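Local structure of aminoglycoside-O-phosphotransferase VIII (Streptomyces rimosus, 4H05) at residues 104-108 with 198-203; 136-141 with 178-182; 219-223 with 254-259; 224-228 with 266-270. The protein probably uses ATP and magnesium to phosphorylate the 3'-hydroxyl of aminoglycoside antibiotics, an antibiotic-resistance activity within a kinase-like fold. All coordinates share one frame; numbering follows the deposited sequence.

Contact 1: residues 104-108 with 198-203; sequences WPREQ and LDPRTC
W104 presents the outer edge of its indole to the backbone of 198-200: CH2 lies 3.5 Å from D199 O, near the ring plane, and L198 O also sits at this edge. The approaches of P200 and C203 are oblique, with C203 SG 3.9 Å from W104 CZ3 in a sulfur-aromatic contact. R98, outside the two segments, adds a cation-pi partner to the same ring. The first two torsions of W104 (chi1 -85°, chi2 79°) together direct the six-membered ring at the loop and the pyrrole side back to P99, whose O accepts from NE1. CZ2 of W104 also packs 4.1 Å from L198 CG. The extended side chain of Q108 brings its amide end near the P200 carbonyl and C203 SG. The loop keeps its own shape: D199 OD2 accepts from R201 N at 2.7 Å, an Asx turn, and from T202 N at 2.8 Å, which makes the wider Asx motif, the two donors arriving from opposite faces of the carboxylate plane. A wide, polarisable ring suits this place because its C-H edge carries slight positive charge, which probably makes the carbonyl oxygens of L198 and D199 tolerable neighbours in a largely dispersive contact.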
loop_
_atom_site.group_PDB
_atom_site.type_symbol
_atom_site.label_atom_id
_atom_site.label_comp_id
_atom_site.label_asym_id
_atom_site.label_seq_id
_atom_site.Cartn_x
_atom_site.Cartn_y
_atom_site.Cartn_z
ATOM N N TRP A 104 -0.505 -16.252 10.398
ATOM C CA TRP A 104 -1.825 -16.766 10.494
ATOM C C TRP A 104 -1.771 -18.259 10.815
ATOM O O TRP A 104 -0.818 -18.950 10.397
ATOM C CB TRP A 104 -2.553 -16.520 9.164
ATOM C CG TRP A 104 -3.180 -15.165 9.031
ATOM C CD1 TRP A 104 -2.531 -13.968 8.717
ATOM C CD2 TRP A 104 -4.587 -14.793 9.226
ATOM N NE1 TRP A 104 -3.388 -12.923 8.758
ATOM C CE2 TRP A 104 -4.650 -13.347 9.044
ATOM C CE3 TRP A 104 -5.757 -15.489 9.529
ATOM C CZ2 TRP A 104 -5.848 -12.642 9.134
ATOM C CZ3 TRP A 104 -6.954 -14.790 9.610
ATOM C CH2 TRP A 104 -7.004 -13.384 9.428
ATOM N N PRO A 105 -2.816 -18.796 11.502
ATOM C CA PRO A 105 -2.918 -20.243 11.614
ATOM C C PRO A 105 -2.754 -20.891 10.257
ATOM O O PRO A 105 -3.396 -20.501 9.288
ATOM C CB PRO A 105 -4.330 -20.464 12.165
ATOM C CG PRO A 105 -4.532 -19.283 13.019
ATOM C CD PRO A 105 -3.922 -18.145 12.229
ATOM N N ARG A 106 -1.871 -21.880 10.214
ATOM C CA ARG A 106 -1.534 -22.597 9.007
ATOM C C ARG A 106 -2.734 -23.007 8.173
ATOM O O ARG A 106 -2.716 -22.956 6.965
ATOM C CB ARG A 106 -0.647 -23.798 9.409
ATOM C CG ARG A 106 -0.956 -25.111 8.723
ATOM C CD ARG A 106 -0.264 -26.310 9.413
ATOM N NE ARG A 106 0.163 -27.247 8.375
ATOM C CZ ARG A 106 1.253 -27.070 7.630
ATOM N NH1 ARG A 106 2.052 -26.020 7.855
ATOM N NH2 ARG A 106 1.560 -27.961 6.682
ATOM N N GLU A 107 -3.813 -23.402 8.827
ATOM C CA GLU A 107 -4.981 -23.898 8.121
ATOM C C GLU A 107 -5.738 -22.740 7.560
ATOM O O GLU A 107 -6.821 -22.949 7.039
ATOM C CB GLU A 107 -5.964 -24.634 9.057
ATOM C CG GLU A 107 -5.401 -25.175 10.366
ATOM C CD GLU A 107 -5.192 -24.103 11.430
ATOM O OE1 GLU A 107 -4.121 -23.460 11.335
ATOM O OE2 GLU A 107 -6.057 -23.908 12.351
ATOM N N GLN A 108 -5.260 -21.504 7.761
ATOM C CA GLN A 108 -5.993 -20.346 7.229
ATOM C C GLN A 108 -5.174 -19.626 6.130
ATOM O O GLN A 108 -5.711 -18.875 5.327
ATOM C CB GLN A 108 -6.417 -19.410 8.383
ATOM C CG GLN A 108 -7.691 -19.810 9.105
ATOM C CD GLN A 108 -8.139 -18.754 10.122
ATOM O OE1 GLN A 108 -9.309 -18.405 10.201
ATOM N NE2 GLN A 108 -7.210 -18.250 10.898
ATOM N N LEU A 198 -7.952 -8.440 7.853
ATOM C CA LEU A 198 -9.004 -9.356 7.679
ATOM C C LEU A 198 -9.574 -9.943 8.988
ATOM O O LEU A 198 -8.962 -9.930 10.071
ATOM C CB LEU A 198 -8.589 -10.473 6.712
ATOM C CG LEU A 198 -7.391 -10.798 5.853
ATOM C CD1 LEU A 198 -7.845 -11.203 4.452
ATOM C CD2 LEU A 198 -6.208 -9.826 5.911
ATOM N N ASP A 199 -10.781 -10.451 8.895
ATOM C CA ASP A 199 -11.448 -10.922 10.122
ATOM C C ASP A 199 -10.701 -12.210 10.559
ATOM O O ASP A 199 -10.472 -13.069 9.716
ATOM C CB ASP A 199 -12.923 -11.174 9.776
ATOM C CG ASP A 199 -13.692 -11.816 10.909
ATOM O OD1 ASP A 199 -14.471 -11.119 11.528
ATOM O OD2 ASP A 199 -13.461 -12.981 11.186
ATOM N N PRO A 200 -10.290 -12.339 11.821
ATOM C CA PRO A 200 -9.516 -13.567 12.181
ATOM C C PRO A 200 -10.314 -14.875 12.091
ATOM O O PRO A 200 -9.730 -15.952 11.920
ATOM C CB PRO A 200 -9.011 -13.326 13.618
ATOM C CG PRO A 200 -9.386 -11.915 13.954
ATOM C CD PRO A 200 -10.215 -11.286 12.852
ATOM N N ARG A 201 -11.636 -14.783 12.077
ATOM C CA ARG A 201 -12.464 -15.965 11.969
ATOM C C ARG A 201 -12.798 -16.295 10.561
ATOM O O ARG A 201 -12.702 -17.439 10.192
ATOM C CB ARG A 201 -13.725 -15.732 12.772
ATOM C CG ARG A 201 -14.594 -16.953 13.007
ATOM C CD ARG A 201 -15.965 -16.492 13.531
ATOM N NE ARG A 201 -16.908 -17.178 12.699
ATOM C CZ ARG A 201 -17.928 -16.662 12.020
ATOM N NH1 ARG A 201 -18.297 -15.398 12.132
ATOM N NH2 ARG A 201 -18.655 -17.490 11.265
ATOM N N THR A 202 -13.195 -15.342 9.717
ATOM C CA THR A 202 -13.712 -15.773 8.400
ATOM C C THR A 202 -12.688 -15.542 7.288
ATOM O O THR A 202 -12.903 -15.939 6.164
ATOM C CB THR A 202 -14.974 -14.975 8.035
ATOM O OG1 THR A 202 -14.644 -13.568 8.016
ATOM C CG2 THR A 202 -16.086 -15.237 9.081
ATOM N N CYS A 203 -11.593 -14.836 7.596
ATOM C CA CYS A 203 -10.728 -14.260 6.525
ATOM C C CYS A 203 -11.468 -13.275 5.566
ATOM O O CYS A 203 -10.967 -12.987 4.467
ATOM C CB CYS A 203 -10.017 -15.380 5.720
ATOM S SG CYS A 203 -9.030 -16.467 6.784
#

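Contact 2: residues 136-141 with 178-182; sequences SLAVTV and RPADE
L137 and E182 form the tight half of this contact, at the N terminus of helix 137-150, where a carboxylate from a distant loop meets the first turn of the helix. S136 holds the N-cap position, but its OG bonds to D134, and it is OE1 of E182 that takes the L137 N-H, with L137 N 2.7 Å from E182 OE1 and an almost straight 171°. The oxygen is met from above the carboxylate plane, 39° out of it. Glutamate is long enough for the task: its chain runs extended beyond CG and passes alongside L137 with reversed sense, so that E182 CG lies 3.5 Å from L137 CD1 while the acid end goes on to the backbone. The helix N terminus would probably stabilise the charged carboxylate. The same CD1 of L137 also reaches the P179 ring, 4.3 Å from P179 CD, with F265 and Y266 of helix 260-270 close by.

The looser side belongs to R178, an exposed residue whose chain bends at chi3 and then lays its guanidinium over the helix surface. One face has V141 CG2 above it, offset toward the rim, and R178 NH2 comes within 3.6 Å of L137 CB; these are contacts of a flat cation with hydrocarbon. Solvent enters beside E182 as well, where a water accepts from A138 N at 2.9 Å and donates to E182 OE2 at 2.7 Å.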
loop_
_atom_site.group_PDB
_atom_site.type_symbol
_atom_site.label_atom_id
_atom_site.label_comp_id
_atom_site.label_asym_id
_atom_site.label_seq_id
_atom_site.Cartn_x
_atom_site.Cartn_y
_atom_site.Cartn_z
ATOM N N SER A 136 -0.443 5.985 -13.316
ATOM C CA SER A 136 0.070 5.262 -14.467
ATOM C C SER A 136 1.542 5.532 -14.676
ATOM O O SER A 136 2.137 6.322 -13.945
ATOM C CB SER A 136 -0.701 5.639 -15.727
ATOM O OG SER A 136 -0.619 7.002 -15.923
ATOM N N LEU A 137 2.135 4.856 -15.663
ATOM C CA LEU A 137 3.576 5.048 -15.992
ATOM C C LEU A 137 3.936 6.478 -16.356
ATOM O O LEU A 137 5.108 6.913 -16.053
ATOM C CB LEU A 137 3.985 4.168 -17.146
ATOM C CG LEU A 137 3.886 2.656 -16.871
ATOM C CD1 LEU A 137 3.917 1.893 -18.184
ATOM C CD2 LEU A 137 4.988 2.212 -15.926
ATOM N N ALA A 138 2.982 7.232 -16.950
ATOM C CA ALA A 138 3.243 8.743 -17.116
ATOM C C ALA A 138 3.484 9.450 -15.786
ATOM O O ALA A 138 4.235 10.419 -15.707
ATOM C CB ALA A 138 2.174 9.497 -17.965
ATOM N N VAL A 139 3.024 8.903 -14.687
ATOM C CA VAL A 139 3.274 9.560 -13.386
ATOM C C VAL A 139 4.413 8.902 -12.653
ATOM O O VAL A 139 5.246 9.538 -11.928
ATOM C CB VAL A 139 2.033 9.405 -12.440
ATOM C CG1 VAL A 139 2.369 9.704 -11.005
ATOM C CG2 VAL A 139 0.894 10.259 -12.865
ATOM N N THR A 140 4.397 7.585 -12.715
ATOM C CA THR A 140 5.271 6.839 -11.834
ATOM C C THR A 140 6.700 6.837 -12.339
ATOM O O THR A 140 7.625 6.790 -11.539
ATOM C CB THR A 140 4.807 5.395 -11.592
ATOM O OG1 THR A 140 4.637 4.707 -12.835
ATOM C CG2 THR A 140 3.528 5.331 -10.739
ATOM N N VAL A 141 6.913 6.862 -13.646
ATOM C CA VAL A 141 8.296 6.797 -14.156
ATOM C C VAL A 141 9.032 8.134 -13.836
ATOM O O VAL A 141 10.062 8.144 -13.131
ATOM C CB VAL A 141 8.385 6.340 -15.632
ATOM C CG1 VAL A 141 9.845 6.363 -16.084
ATOM C CG2 VAL A 141 7.788 4.978 -15.866
ATOM N N ARG A 178 10.580 -0.659 -19.630
ATOM C CA ARG A 178 9.162 -0.254 -19.452
ATOM C C ARG A 178 8.233 -0.991 -20.397
ATOM O O ARG A 178 8.546 -1.191 -21.530
ATOM C CB ARG A 178 8.906 1.274 -19.442
ATOM C CG ARG A 178 8.231 1.915 -20.621
ATOM C CD ARG A 178 8.312 3.454 -20.463
ATOM N NE ARG A 178 7.005 4.100 -20.391
ATOM C CZ ARG A 178 6.765 5.362 -20.021
ATOM N NH1 ARG A 178 7.728 6.213 -19.659
ATOM N NH2 ARG A 178 5.512 5.796 -20.028
ATOM N N PRO A 179 7.077 -1.442 -19.901
ATOM C CA PRO A 179 6.159 -2.131 -20.812
ATOM C C PRO A 179 5.677 -1.302 -22.011
ATOM O O PRO A 179 5.611 -0.067 -21.945
ATOM C CB PRO A 179 5.000 -2.510 -19.897
ATOM C CG PRO A 179 5.645 -2.647 -18.566
ATOM C CD PRO A 179 6.595 -1.501 -18.519
ATOM N N ALA A 180 5.423 -2.018 -23.103
ATOM C CA ALA A 180 4.717 -1.514 -24.294
ATOM C C ALA A 180 3.302 -0.933 -24.036
ATOM O O ALA A 180 2.901 0.047 -24.642
ATOM C CB ALA A 180 4.605 -2.669 -25.305
ATOM N N ASP A 181 2.540 -1.568 -23.147
ATOM C CA ASP A 181 1.122 -1.230 -22.941
ATOM C C ASP A 181 0.846 -1.253 -21.417
ATOM O O ASP A 181 1.608 -1.849 -20.670
ATOM C CB ASP A 181 0.283 -2.296 -23.612
ATOM C CG ASP A 181 0.493 -3.647 -22.970
ATOM O OD1 ASP A 181 1.557 -4.245 -23.291
ATOM O OD2 ASP A 181 -0.341 -4.061 -22.090
ATOM N N GLU A 182 -0.191 -0.552 -20.965
ATOM C CA GLU A 182 -0.662 -0.612 -19.583
ATOM C C GLU A 182 -2.030 -1.204 -19.705
ATOM O O GLU A 182 -2.864 -0.617 -20.364
ATOM C CB GLU A 182 -0.781 0.780 -18.941
ATOM C CG GLU A 182 0.514 1.399 -18.517
ATOM C CD GLU A 182 0.320 2.825 -18.137
ATOM O OE1 GLU A 182 0.475 3.118 -16.927
ATOM O OE2 GLU A 182 0.004 3.633 -19.035
HETATM O O HOH W 1 1.050 6.058 -18.728
#

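Contact 3: residues 219-223 with 254-259; sequences RHSDL and WDGAVS
R219 opens the segment by laying its guanidinium flat on the indole of W254, centres 3.9 Å apart and planes 9° from parallel. The first two torsions place CD over the six-membered ring in a CH-pi contact; the bend at chi3 (65°) then sets NE and CZ over the five-membered ring, R219 CZ 3.5 Å from W254 NE1, in a cation-pi pair. Arginine suits the place because stacking uses its face while NE still forms a salt bridge with D183 and NH1 a hydrogen bond with Y250 OH, which probably limits the group's rotation. The other face of W254 is lined by G256, whose CA lies 3.5 Å above it. H220 comes next, its side chain crossing that of W254 at about a right angle and approaching the backbone of S259 and the side chain of V258. A turn later L223 CD1 approaches one face of the H220 ring and lies 4.4 Å from V258 CG1, a light aliphatic touch. The segment thus carries the chain from strand 215-218 into helix 220-230. L223 also packs on F246 and Y250 of helix 240-251, V258 rests on L247 there, and H220 reaches K262, L263 and Y266 of helix 260-270, which S259 N-caps through OG and K262 N.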
loop_
_atom_site.group_PDB
_atom_site.type_symbol
_atom_site.label_atom_id
_atom_site.label_comp_id
_atom_site.label_asym_id
_atom_site.label_seq_id
_atom_site.Cartn_x
_atom_site.Cartn_y
_atom_site.Cartn_z
ATOM N N ARG A 219 -2.879 -3.324 -13.869
ATOM C CA ARG A 219 -3.128 -4.306 -12.822
ATOM C C ARG A 219 -1.890 -5.029 -12.351
ATOM O O ARG A 219 -1.841 -5.424 -11.165
ATOM C CB ARG A 219 -4.162 -5.351 -13.267
ATOM C CG ARG A 219 -3.634 -6.326 -14.353
ATOM C CD ARG A 219 -4.687 -7.205 -14.958
ATOM N NE ARG A 219 -5.663 -6.439 -15.690
ATOM C CZ ARG A 219 -6.954 -6.316 -15.386
ATOM N NH1 ARG A 219 -7.502 -6.901 -14.339
ATOM N NH2 ARG A 219 -7.703 -5.577 -16.171
ATOM N N HIS A 220 -0.893 -5.260 -13.208
ATOM C CA HIS A 220 0.352 -5.927 -12.726
ATOM C C HIS A 220 1.048 -5.117 -11.666
ATOM O O HIS A 220 1.871 -5.621 -10.869
ATOM C CB HIS A 220 1.280 -6.321 -13.901
ATOM C CG HIS A 220 0.681 -7.369 -14.809
ATOM N ND1 HIS A 220 1.012 -8.690 -14.712
ATOM C CD2 HIS A 220 -0.296 -7.293 -15.752
ATOM C CE1 HIS A 220 0.265 -9.397 -15.572
ATOM N NE2 HIS A 220 -0.491 -8.544 -16.242
ATOM N N SER A 221 0.731 -3.835 -11.551
ATOM C CA SER A 221 1.356 -3.092 -10.423
ATOM C C SER A 221 0.915 -3.638 -9.071
ATOM O O SER A 221 1.589 -3.398 -8.057
ATOM C CB SER A 221 0.967 -1.595 -10.478
ATOM O OG SER A 221 -0.453 -1.502 -10.539
ATOM N N ASP A 222 -0.283 -4.219 -9.013
ATOM C CA ASP A 222 -0.793 -4.823 -7.769
ATOM C C ASP A 222 -0.358 -6.280 -7.645
ATOM O O ASP A 222 0.111 -6.747 -6.558
ATOM C CB ASP A 222 -2.307 -4.704 -7.655
ATOM C CG ASP A 222 -2.788 -3.340 -7.160
ATOM O OD1 ASP A 222 -2.006 -2.525 -6.670
ATOM O OD2 ASP A 222 -3.982 -3.080 -7.343
ATOM N N LEU A 223 -0.471 -6.998 -8.770
ATOM C CA LEU A 223 -0.068 -8.408 -8.810
ATOM C C LEU A 223 1.388 -8.626 -8.413
ATOM O O LEU A 223 1.704 -9.607 -7.734
ATOM C CB LEU A 223 -0.332 -8.973 -10.196
ATOM C CG LEU A 223 -1.822 -9.098 -10.558
ATOM C CD1 LEU A 223 -2.090 -9.476 -12.006
ATOM C CD2 LEU A 223 -2.472 -10.069 -9.579
ATOM N N TRP A 254 -10.393 -12.817 -14.084
ATOM C CA TRP A 254 -9.790 -12.188 -15.246
ATOM C C TRP A 254 -9.151 -13.262 -16.069
ATOM O O TRP A 254 -8.272 -13.977 -15.600
ATOM C CB TRP A 254 -8.800 -11.168 -14.756
ATOM C CG TRP A 254 -7.973 -10.512 -15.802
ATOM C CD1 TRP A 254 -8.338 -9.497 -16.691
ATOM C CD2 TRP A 254 -6.547 -10.739 -16.028
ATOM N NE1 TRP A 254 -7.277 -9.146 -17.465
ATOM C CE2 TRP A 254 -6.165 -9.852 -17.104
ATOM C CE3 TRP A 254 -5.588 -11.556 -15.441
ATOM C CZ2 TRP A 254 -4.863 -9.814 -17.585
ATOM C CZ3 TRP A 254 -4.305 -11.527 -15.935
ATOM C CH2 TRP A 254 -3.943 -10.672 -16.980
ATOM N N ASP A 255 -9.644 -13.404 -17.291
ATOM C CA ASP A 255 -9.255 -14.500 -18.203
ATOM C C ASP A 255 -7.787 -14.390 -18.736
ATOM O O ASP A 255 -7.201 -15.412 -19.129
ATOM C CB ASP A 255 -10.260 -14.564 -19.380
ATOM C CG ASP A 255 -10.347 -13.220 -20.134
ATOM O OD1 ASP A 255 -11.214 -13.045 -21.022
ATOM O OD2 ASP A 255 -9.522 -12.317 -19.823
ATOM N N GLY A 256 -7.194 -13.182 -18.773
ATOM C CA GLY A 256 -5.746 -13.073 -19.003
ATOM C C GLY A 256 -5.058 -13.990 -17.979
ATOM O O GLY A 256 -5.721 -14.428 -17.028
ATOM N N ALA A 257 -3.766 -14.320 -18.083
ATOM C CA ALA A 257 -2.763 -13.774 -18.997
ATOM C C ALA A 257 -1.693 -13.095 -18.161
ATOM O O ALA A 257 -1.178 -12.070 -18.554
ATOM C CB ALA A 257 -3.357 -12.802 -19.999
ATOM N N VAL A 258 -1.326 -13.664 -17.014
ATOM C CA VAL A 258 -0.441 -12.954 -16.110
ATOM C C VAL A 258 0.970 -12.947 -16.639
ATOM O O VAL A 258 1.518 -13.996 -16.808
ATOM C CB VAL A 258 -0.454 -13.498 -14.683
ATOM C CG1 VAL A 258 0.380 -12.587 -13.784
ATOM C CG2 VAL A 258 -1.892 -13.614 -14.136
ATOM N N SER A 259 1.545 -11.773 -16.957
ATOM C CA SER A 259 2.913 -11.673 -17.567
ATOM C C SER A 259 4.090 -11.581 -16.568
ATOM O O SER A 259 4.170 -10.641 -15.768
ATOM C CB SER A 259 3.015 -10.461 -18.504
ATOM O OG SER A 259 4.338 -9.886 -18.434
#

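Contact 4: residues 224-228 with 266-270; sequences ALVLR and YRLLD
R228 and D270 supply the charged part of the contact. R228 NH2 donates to D270 OD2 at 2.8 Å, with an N-H...O angle of 163°, nearly in the guanidinium plane and on the anti lone pair of the oxygen. Since D270 OD1 forms a salt bridge with R213, the carboxylate is gripped by two arginines and is probably kept ionised. Bends at chi2 (-115°) and chi3 fold the long R228 chain back across the gap, a reach that suits arginine.

Waters add further links. One accepts from R228 NH2 and donates to R267 O at 2.8 Å; another donates to D270 OD2 and accepts only weakly from R228 NH1. A third makes a separate bridge, joining A224 O, 2.6 Å away, to R267 NE.

Aliphatic groups complete the contact. A224 CB meets Y266 CB at 3.6 Å, a small residue allowing the backbones to come together. L225 turns its two methyls to the other helix, CD2 near Y266 O (3.7 Å) and CD1 beside the D270 carboxylate. The aliphatic parts of R228 and R267 run side by side in reversed sense, CB of R228 3.9 Å from CD of R267.

Short axes of the two helical segments cross at 90°, 9.6 Å apart. L268 packs on helix 167-177 and L269 on helix 137-150; V226 and L227 meet helix 240-251, and L225 touches D190, the predicted proton acceptor.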
loop_
_atom_site.group_PDB
_atom_site.type_symbol
_atom_site.label_atom_id
_atom_site.label_comp_id
_atom_site.label_asym_id
_atom_site.label_seq_id
_atom_site.Cartn_x
_atom_site.Cartn_y
_atom_site.Cartn_z
ATOM N N ALA A 224 2.276 -7.728 -8.876
ATOM C CA ALA A 224 3.700 -7.855 -8.679
ATOM C C ALA A 224 3.980 -7.870 -7.205
ATOM O O ALA A 224 4.725 -8.730 -6.708
ATOM C CB ALA A 224 4.471 -6.710 -9.381
ATOM N N LEU A 225 3.373 -6.928 -6.463
ATOM C CA LEU A 225 3.816 -6.760 -5.106
ATOM C C LEU A 225 3.174 -7.788 -4.242
ATOM O O LEU A 225 3.774 -8.284 -3.367
ATOM C CB LEU A 225 3.508 -5.375 -4.524
ATOM C CG LEU A 225 3.882 -4.083 -5.269
ATOM C CD1 LEU A 225 4.041 -2.931 -4.275
ATOM C CD2 LEU A 225 5.008 -4.199 -6.273
ATOM N N VAL A 226 1.910 -8.059 -4.437
ATOM C CA VAL A 226 1.306 -9.113 -3.680
ATOM C C VAL A 226 2.040 -10.403 -3.894
ATOM O O VAL A 226 2.183 -11.170 -2.929
ATOM C CB VAL A 226 -0.201 -9.329 -4.020
ATOM C CG1 VAL A 226 -0.443 -10.775 -4.353
ATOM C CG2 VAL A 226 -0.960 -9.008 -2.804
ATOM N N LEU A 227 2.466 -10.702 -5.144
ATOM C CA LEU A 227 3.105 -12.042 -5.405
ATOM C C LEU A 227 4.527 -12.091 -4.902
ATOM O O LEU A 227 5.016 -13.132 -4.480
ATOM C CB LEU A 227 3.045 -12.441 -6.875
ATOM C CG LEU A 227 1.639 -12.766 -7.380
ATOM C CD1 LEU A 227 1.642 -12.571 -8.877
ATOM C CD2 LEU A 227 1.110 -14.188 -7.010
ATOM N N ARG A 228 5.203 -10.943 -4.889
ATOM C CA ARG A 228 6.531 -10.889 -4.313
ATOM C C ARG A 228 6.452 -11.185 -2.833
ATOM O O ARG A 228 7.368 -11.779 -2.295
ATOM C CB ARG A 228 7.183 -9.511 -4.537
ATOM C CG ARG A 228 8.515 -9.306 -3.821
ATOM C CD ARG A 228 8.320 -8.180 -2.774
ATOM N NE ARG A 228 8.402 -6.894 -3.406
ATOM C CZ ARG A 228 7.799 -5.735 -3.074
ATOM N NH1 ARG A 228 6.979 -5.525 -2.021
ATOM N NH2 ARG A 228 8.076 -4.703 -3.876
ATOM N N TYR A 266 7.172 -4.293 -12.453
ATOM C CA TYR A 266 6.516 -3.580 -11.351
ATOM C C TYR A 266 7.161 -3.873 -10.018
ATOM O O TYR A 266 7.120 -3.045 -9.108
ATOM C CB TYR A 266 4.963 -3.770 -11.398
ATOM C CG TYR A 266 4.329 -2.998 -12.570
ATOM C CD1 TYR A 266 4.226 -1.607 -12.525
ATOM C CD2 TYR A 266 3.889 -3.630 -13.708
ATOM C CE1 TYR A 266 3.725 -0.896 -13.564
ATOM C CE2 TYR A 266 3.358 -2.894 -14.793
ATOM C CZ TYR A 266 3.356 -1.533 -14.702
ATOM O OH TYR A 266 2.908 -0.802 -15.692
ATOM N N ARG A 267 7.895 -4.981 -9.912
ATOM C CA ARG A 267 8.764 -5.184 -8.772
ATOM C C ARG A 267 9.939 -4.196 -8.792
ATOM O O ARG A 267 10.367 -3.746 -7.733
ATOM C CB ARG A 267 9.348 -6.628 -8.699
ATOM C CG ARG A 267 8.492 -7.753 -8.086
ATOM C CD ARG A 267 9.340 -9.050 -7.783
ATOM N NE ARG A 267 8.832 -9.940 -8.789
ATOM C CZ ARG A 267 9.415 -10.385 -9.885
ATOM N NH1 ARG A 267 10.693 -10.263 -10.125
ATOM N NH2 ARG A 267 8.640 -11.040 -10.732
ATOM N N LEU A 268 10.492 -3.935 -9.974
ATOM C CA LEU A 268 11.596 -2.994 -10.143
ATOM C C LEU A 268 11.134 -1.563 -9.904
ATOM O O LEU A 268 11.758 -0.777 -9.141
ATOM C CB LEU A 268 12.204 -3.119 -11.564
ATOM C CG LEU A 268 13.160 -2.019 -11.965
ATOM C CD1 LEU A 268 14.433 -1.986 -11.082
ATOM C CD2 LEU A 268 13.442 -2.154 -13.495
ATOM N N LEU A 269 10.001 -1.222 -10.493
ATOM C CA LEU A 269 9.453 0.125 -10.166
ATOM C C LEU A 269 9.360 0.417 -8.673
ATOM O O LEU A 269 9.632 1.559 -8.193
ATOM C CB LEU A 269 8.092 0.309 -10.841
ATOM C CG LEU A 269 7.406 1.658 -10.632
ATOM C CD1 LEU A 269 8.276 2.771 -11.242
ATOM C CD2 LEU A 269 5.961 1.622 -11.195
ATOM N N ASP A 270 8.980 -0.608 -7.941
ATOM C CA ASP A 270 8.709 -0.430 -6.550
ATOM C C ASP A 270 9.974 -0.194 -5.744
ATOM O O ASP A 270 9.903 0.351 -4.660
ATOM C CB ASP A 270 7.916 -1.605 -5.959
ATOM C CG ASP A 270 7.226 -1.244 -4.613
ATOM O OD1 ASP A 270 6.607 -0.153 -4.478
ATOM O OD2 ASP A 270 7.339 -2.019 -3.651
HETATM O O HOH W 2 5.898 -10.467 -8.284
HETATM O O HOH W 3 10.222 -4.963 -5.243
HETATM O O HOH W 4 5.850 -2.406 -1.333
#

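How the contacts relate
From the N terminus, contact 1 opens first, after strand 98-99, and closes at 198-203, joining the approach to helix 109-124 to the turn between strands 196-198 and 205-208. Nested within that loop, contact 2 closes 136-141 onto 178-182, tying the start of helix 137-150 to the loop after helix 167-177; its centre lies about 36 Å from that of contact 1. Contacts 3 and 4 both follow in series after these, and cross because their segments alternate: 219-223 and 224-228 run consecutively into helix 220-230, while their partners precede and occupy helix 260-270. Y266 packs on H220 and S221 and also on L137, uniting contacts 2, 3 and 4.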